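PDB 4GGP: trans-2-enoyl-CoA reductase from Treponema denticola, which catalyses the NADH-dependent reduction of the carbon-carbon double bond of trans-2-enoyl-CoA substrates such as crotonyl-CoA during fatty acid synthesis. Local coordinates for residues 278-283 against 297-302; 305-310 against 341-346. One frame throughout, in Å; residues are numbered along the deposited sequence.

Contact 1 (278-283 against 297-302); sequences KGLVTR and SLFKVM
Lys-278 NZ is placed at the rim of the Phe-299 ring, near the ring plane and 4.1 Å from CE1, and backbone carbonyls hold it there. It donates to Glu-309 O and, more weakly, to Gly-279 O (NZ to O 3.3 Å) of its own segment. The second bond depends on a folded chain: CG lies between the backbone N and the carbonyl carbon (chi1 81°), and bends at chi3 and chi4 bring the ammonium back toward the carbonyl of Gly-279. On the way, CE passes 4.4 Å from SE of the selenomethionine Met-302.

Phe-299 reaches out from helix 291-305 to make most of the remaining contact. Gly-279 O comes up to the same ring edge, 4.2 Å from CE1. The two aliphatic side chains beyond it both run roughly at right angles to the phenylalanine. Val-281 CG2 lies near the ring plane, 4.0 Å from CE2. Leu-280 comes in obliquely: its CB leads away from the helix, but the branch at CG returns CD2 to within 4.1 Å of CE1. His-308 packs edge-to-face with the ring, and helix 371-380 touches both Phe-299 and Val-281.

Leu-280, Val-281 and Thr-282 bind NAD(+), and Lys-278 O accepts a bond from the hydroxyl of Tyr-62, another NAD(+) residue. The cofactor-binding loop after strand 270-276 of the Rossmann-type sheet thus rests on the helix that follows it.

Across the interface the contacts are van der Waals and ring-edge approaches, while the buried ammonium is satisfied by carbonyl oxygens. Such an edge-on approach does not present the charge to the pi face, so the lysine is probably positioned more by its carbonyl acceptors, chiefly Glu-309 O, than by a cation-pi interaction with the ring.

Contact 2 (305-310 against 341-346); sequences KGNHEG and DDWELE
Trp-343 packs the six-membered part of its indole against Asn-307 and Glu-309, the close-fitting half of this contact. Asn-307 O approaches the ring edge, 3.4 Å from CE3 and near the ring plane, while Asn-307 CB lies 3.8 Å from the same carbon. The asparagine side chain runs antiparallel to the indole, its amide plane within 11° of the ring plane. Glu-309 lies roughly perpendicular to Trp-343 and meets it obliquely, with CD 3.4 Å from CZ3 and the carboxylate turned 30° from the ring plane. Its polar end is committed elsewhere: OE1 accepts from Gln-314 and OE2 pairs with Arg-317, both on helix 311-323, so the carboxylate is held in place while it and CG lean on the tryptophan.

Two loops of the Rossmann-type fold meet here. Segment 305-310 connects two helices, leaving helix 291-305 through Gly-306, whose phi is positive, and ending on Gly-310 at the N-cap of helix 311-323. Segment 341-346 follows the edge strand 338-339; a type I turn from Trp-343 to Glu-346 brings the latter to the N-cap of helix 347-359.

Towards solvent, long charged chains and water replace this close fit. Lys-305, fully extended from a CG anti to the backbone N (chi1 -180°), reaches Glu-346 in a salt bridge whose NZ to OE1 separation of 2.5 Å is doubtfully short; the ammonium comes from above the carboxylate plane, and it also pairs with Asp-348. Water 1 links the neighbouring polar groups, accepting from Asn-307 ND2 at 2.8 Å and donating to Glu-346 OE2 at 3.0 Å, while hovering over the rim of one indole face.

Contact 1 is buried and contact 2 lies at the surface, yet their centres are only about 9 Å apart and both draw on helix 291-305: contact 1 uses its later turns, and contact 2 begins at its last residue. They also touch directly. Glu-344 OE1, from the turn of contact 2, probably accepts a hydrogen bond from Gly-279 N of the cofactor loop at 2.7 Å, and the same glutamate bonds to the substrate-binding Tyr-234. Contact 1 joins its segments through ring and aliphatic contacts; contact 2 adds a salt bridge and a bridging water at its exposed side to the packing around Trp-343.

Contact 1 (278-283 against 297-302)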
loop_
_atom_site.group_PDB
_atom_site.type_symbol
_atom_site.label_atom_id
_atom_site.label_comp_id
_atom_site.label_asym_id
_atom_site.label_seq_id
_atom_site.Cartn_x
_atom_site.Cartn_y
_atom_site.Cartn_z
ATOM N N LYS A 278 7.693 0.112 -5.233
ATOM C CA LYS A 278 7.674 1.062 -6.347
ATOM C C LYS A 278 6.643 2.175 -6.118
ATOM O O LYS A 278 5.739 2.045 -5.290
ATOM C CB LYS A 278 7.385 0.333 -7.659
ATOM C CG LYS A 278 5.905 0.050 -7.899
ATOM C CD LYS A 278 5.692 -0.680 -9.214
ATOM C CE LYS A 278 6.145 0.153 -10.401
ATOM N NZ LYS A 278 5.090 1.111 -10.813
ATOM N N GLY A 279 6.786 3.274 -6.851
ATOM C CA GLY A 279 5.840 4.372 -6.753
ATOM C C GLY A 279 4.562 4.086 -7.515
ATOM O O GLY A 279 4.597 3.581 -8.636
ATOM N N LEU A 280 3.430 4.401 -6.897
ATOM C CA LEU A 280 2.123 4.200 -7.514
ATOM C C LEU A 280 1.203 5.340 -7.110
ATOM O O LEU A 280 1.562 6.161 -6.266
ATOM C CB LEU A 280 1.523 2.855 -7.095
ATOM C CG LEU A 280 2.255 1.612 -7.621
ATOM C CD1 LEU A 280 1.670 0.332 -7.048
ATOM C CD2 LEU A 280 2.242 1.572 -9.156
ATOM N N VAL A 281 0.028 5.403 -7.728
ATOM C CA VAL A 281 -0.940 6.445 -7.411
ATOM C C VAL A 281 -1.535 6.195 -6.032
ATOM O O VAL A 281 -2.143 5.152 -5.793
ATOM C CB VAL A 281 -2.076 6.506 -8.451
ATOM C CG1 VAL A 281 -3.091 7.575 -8.065
ATOM C CG2 VAL A 281 -1.516 6.786 -9.834
ATOM N N THR A 282 -1.339 7.148 -5.123
ATOM C CA THR A 282 -1.916 7.063 -3.782
ATOM C C THR A 282 -2.876 8.226 -3.547
ATOM O O THR A 282 -2.923 9.170 -4.335
ATOM C CB THR A 282 -0.838 7.091 -2.675
ATOM O OG1 THR A 282 -0.213 8.380 -2.642
ATOM C CG2 THR A 282 0.214 6.015 -2.904
ATOM N N ARG A 283 -3.632 8.152 -2.457
ATOM C CA ARG A 283 -4.583 9.202 -2.103
ATOM C C ARG A 283 -3.883 10.545 -1.940
ATOM O O ARG A 283 -4.415 11.584 -2.325
ATOM C CB ARG A 283 -5.320 8.841 -0.812
ATOM C CG ARG A 283 -6.333 9.882 -0.359
ATOM C CD ARG A 283 -6.951 9.512 0.983
ATOM N NE ARG A 283 -7.901 10.524 1.443
ATOM C CZ ARG A 283 -9.213 10.466 1.238
ATOM N NH1 ARG A 283 -9.737 9.438 0.585
ATOM N NH2 ARG A 283 -10.000 11.433 1.690
ATOM N N SER A 297 5.078 9.888 -16.061
ATOM C CA SER A 297 6.246 9.691 -16.915
ATOM C C SER A 297 6.843 8.303 -16.697
ATOM O O SER A 297 7.266 7.644 -17.645
ATOM C CB SER A 297 7.300 10.763 -16.627
ATOM O OG SER A 297 6.750 12.065 -16.780
ATOM N N LEU A 298 6.863 7.866 -15.442
ATOM C CA LEU A 298 7.359 6.538 -15.098
ATOM C C LEU A 298 6.507 5.482 -15.790
ATOM O O LEU A 298 7.032 4.565 -16.410
ATOM C CB LEU A 298 7.312 6.329 -13.586
ATOM C CG LEU A 298 7.940 5.031 -13.070
ATOM C CD1 LEU A 298 9.440 5.075 -13.284
ATOM C CD2 LEU A 298 7.607 4.801 -11.598
ATOM N N PHE A 299 5.190 5.632 -15.678
ATOM C CA PHE A 299 4.240 4.707 -16.282
ATOM C C PHE A 299 4.466 4.593 -17.783
ATOM O O PHE A 299 4.522 3.490 -18.328
ATOM C CB PHE A 299 2.794 5.143 -16.009
ATOM C CG PHE A 299 2.365 4.986 -14.565
ATOM C CD1 PHE A 299 3.177 4.337 -13.650
ATOM C CD2 PHE A 299 1.150 5.496 -14.130
ATOM C CE1 PHE A 299 2.785 4.195 -12.325
ATOM C CE2 PHE A 299 0.748 5.353 -12.803
ATOM C CZ PHE A 299 1.569 4.703 -11.904
ATOM N N LYS A 300 4.598 5.737 -18.447
ATOM C CA LYS A 300 4.858 5.755 -19.881
ATOM C C LYS A 300 6.122 4.962 -20.204
ATOM O O LYS A 300 6.099 4.051 -21.029
ATOM C CB LYS A 300 5.005 7.195 -20.371
ATOM C CG LYS A 300 5.252 7.333 -21.870
ATOM C CD LYS A 300 3.998 7.003 -22.661
ATOM C CE LYS A 300 4.165 7.330 -24.131
ATOM N NZ LYS A 300 2.896 7.118 -24.879
ATOM N N VAL A 301 7.214 5.304 -19.529
ATOM C CA VAL A 301 8.521 4.719 -19.804
ATOM C C VAL A 301 8.561 3.223 -19.503
ATOM O O VAL A 301 9.105 2.434 -20.279
ATOM C CB VAL A 301 9.629 5.445 -18.996
ATOM C CG1 VAL A 301 10.925 4.635 -18.984
ATOM C CG2 VAL A 301 9.861 6.846 -19.554
HETATM N N MSE A 302 7.971 2.826 -18.378
HETATM C CA MSE A 302 8.010 1.426 -17.987
HETATM C C MSE A 302 7.049 0.562 -18.797
HETATM O O MSE A 302 7.336 -0.604 -19.056
HETATM C CB MSE A 302 7.777 1.269 -16.480
HETATM C CG MSE A 302 8.897 1.879 -15.649
HETATM SE SE MSE A 302 8.764 1.478 -13.742
HETATM C CE MSE A 302 9.501 -0.324 -13.749
#

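Contact 2 (305-310 against 341-346)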
loop_
_atom_site.group_PDB
_atom_site.type_symbol
_atom_site.label_atom_id
_atom_site.label_comp_id
_atom_site.label_asym_id
_atom_site.label_seq_id
_atom_site.Cartn_x
_atom_site.Cartn_y
_atom_site.Cartn_z
ATOM N N LYS A 305 8.968 0.037 -22.022
ATOM C CA LYS A 305 10.061 -0.890 -21.780
ATOM C C LYS A 305 9.542 -2.306 -21.525
ATOM O O LYS A 305 10.190 -3.286 -21.885
ATOM C CB LYS A 305 10.911 -0.423 -20.594
ATOM C CG LYS A 305 12.081 -1.346 -20.291
ATOM C CD LYS A 305 12.982 -0.817 -19.181
ATOM C CE LYS A 305 14.083 -1.832 -18.868
ATOM N NZ LYS A 305 15.120 -1.313 -17.937
ATOM N N GLY A 306 8.377 -2.407 -20.892
ATOM C CA GLY A 306 7.741 -3.694 -20.660
ATOM C C GLY A 306 7.853 -4.235 -19.243
ATOM O O GLY A 306 7.640 -5.426 -19.013
ATOM N N ASN A 307 8.188 -3.372 -18.288
ATOM C CA ASN A 307 8.324 -3.816 -16.903
ATOM C C ASN A 307 7.489 -2.999 -15.921
ATOM O O ASN A 307 7.876 -2.830 -14.767
ATOM C CB ASN A 307 9.796 -3.836 -16.468
ATOM C CG ASN A 307 10.452 -2.463 -16.531
ATOM O OD1 ASN A 307 9.808 -1.464 -16.843
ATOM N ND2 ASN A 307 11.742 -2.413 -16.222
ATOM N N HIS A 308 6.356 -2.479 -16.386
ATOM C CA HIS A 308 5.428 -1.768 -15.511
ATOM C C HIS A 308 4.705 -2.746 -14.588
ATOM O O HIS A 308 4.244 -3.792 -15.038
ATOM C CB HIS A 308 4.394 -1.004 -16.334
ATOM C CG HIS A 308 3.299 -0.403 -15.508
ATOM N ND1 HIS A 308 3.511 0.651 -14.646
ATOM C CD2 HIS A 308 1.986 -0.723 -15.394
ATOM C CE1 HIS A 308 2.375 0.964 -14.047
ATOM N NE2 HIS A 308 1.434 0.145 -14.482
ATOM N N GLU A 309 4.604 -2.401 -13.306
ATOM C CA GLU A 309 3.900 -3.228 -12.329
ATOM C C GLU A 309 2.842 -2.423 -11.567
ATOM O O GLU A 309 3.051 -1.256 -11.254
ATOM C CB GLU A 309 4.881 -3.821 -11.309
ATOM C CG GLU A 309 5.845 -4.889 -11.828
ATOM C CD GLU A 309 6.782 -5.387 -10.730
ATOM O OE1 GLU A 309 7.450 -4.540 -10.090
ATOM O OE2 GLU A 309 6.840 -6.621 -10.496
ATOM N N GLY A 310 1.710 -3.059 -11.277
ATOM C CA GLY A 310 0.740 -2.526 -10.336
ATOM C C GLY A 310 0.962 -3.192 -8.985
ATOM O O GLY A 310 1.988 -3.837 -8.773
ATOM N N ASP A 341 11.787 -1.910 -5.659
ATOM C CA ASP A 341 11.780 -0.736 -6.523
ATOM C C ASP A 341 12.992 -0.771 -7.449
ATOM O O ASP A 341 13.389 0.256 -8.007
ATOM C CB ASP A 341 11.783 0.551 -5.692
ATOM C CG ASP A 341 12.973 0.643 -4.741
ATOM O OD1 ASP A 341 13.649 -0.388 -4.505
ATOM O OD2 ASP A 341 13.224 1.754 -4.222
ATOM N N ASP A 342 13.570 -1.959 -7.611
ATOM C CA ASP A 342 14.789 -2.120 -8.397
ATOM C C ASP A 342 14.567 -1.856 -9.887
ATOM O O ASP A 342 15.440 -1.318 -10.566
ATOM C CB ASP A 342 15.456 -3.489 -8.153
ATOM C CG ASP A 342 14.480 -4.665 -8.251
ATOM O OD1 ASP A 342 13.268 -4.478 -8.033
ATOM O OD2 ASP A 342 14.936 -5.792 -8.539
ATOM N N TRP A 343 13.396 -2.226 -10.386
ATOM C CA TRP A 343 13.033 -1.945 -11.768
ATOM C C TRP A 343 12.818 -0.448 -11.987
ATOM O O TRP A 343 13.275 0.118 -12.983
ATOM C CB TRP A 343 11.768 -2.710 -12.153
ATOM C CG TRP A 343 11.918 -4.200 -12.133
ATOM C CD1 TRP A 343 13.032 -4.916 -11.779
ATOM C CD2 TRP A 343 10.921 -5.164 -12.491
ATOM N NE1 TRP A 343 12.781 -6.263 -11.887
ATOM C CE2 TRP A 343 11.496 -6.442 -12.325
ATOM C CE3 TRP A 343 9.598 -5.068 -12.928
ATOM C CZ2 TRP A 343 10.792 -7.616 -12.588
ATOM C CZ3 TRP A 343 8.899 -6.240 -13.187
ATOM C CH2 TRP A 343 9.497 -7.494 -13.015
ATOM N N GLU A 344 12.114 0.188 -11.055
ATOM C CA GLU A 344 11.825 1.618 -11.157
ATOM C C GLU A 344 13.100 2.451 -11.172
ATOM O O GLU A 344 13.244 3.365 -11.982
ATOM C CB GLU A 344 10.924 2.086 -10.006
ATOM C CG GLU A 344 10.761 3.614 -9.928
ATOM C CD GLU A 344 9.848 4.054 -8.792
ATOM O OE1 GLU A 344 9.163 3.187 -8.217
ATOM O OE2 GLU A 344 9.814 5.265 -8.470
ATOM N N LEU A 345 14.028 2.121 -10.280
ATOM C CA LEU A 345 15.228 2.930 -10.104
ATOM C C LEU A 345 16.370 2.557 -11.045
ATOM O O LEU A 345 17.496 3.016 -10.861
ATOM C CB LEU A 345 15.694 2.882 -8.646
ATOM C CG LEU A 345 14.726 3.543 -7.661
ATOM C CD1 LEU A 345 15.279 3.502 -6.243
ATOM C CD2 LEU A 345 14.416 4.979 -8.089
ATOM N N GLU A 346 16.081 1.730 -12.048
ATOM C CA GLU A 346 17.072 1.419 -13.075
ATOM C C GLU A 346 17.535 2.710 -13.736
ATOM O O GLU A 346 16.742 3.632 -13.944
ATOM C CB GLU A 346 16.499 0.472 -14.131
ATOM C CG GLU A 346 16.406 -0.979 -13.691
ATOM C CD GLU A 346 15.481 -1.795 -14.576
ATOM O OE1 GLU A 346 14.789 -1.195 -15.428
ATOM O OE2 GLU A 346 15.441 -3.035 -14.414
HETATM O O HOH W 1 13.378 -4.632 -15.936
#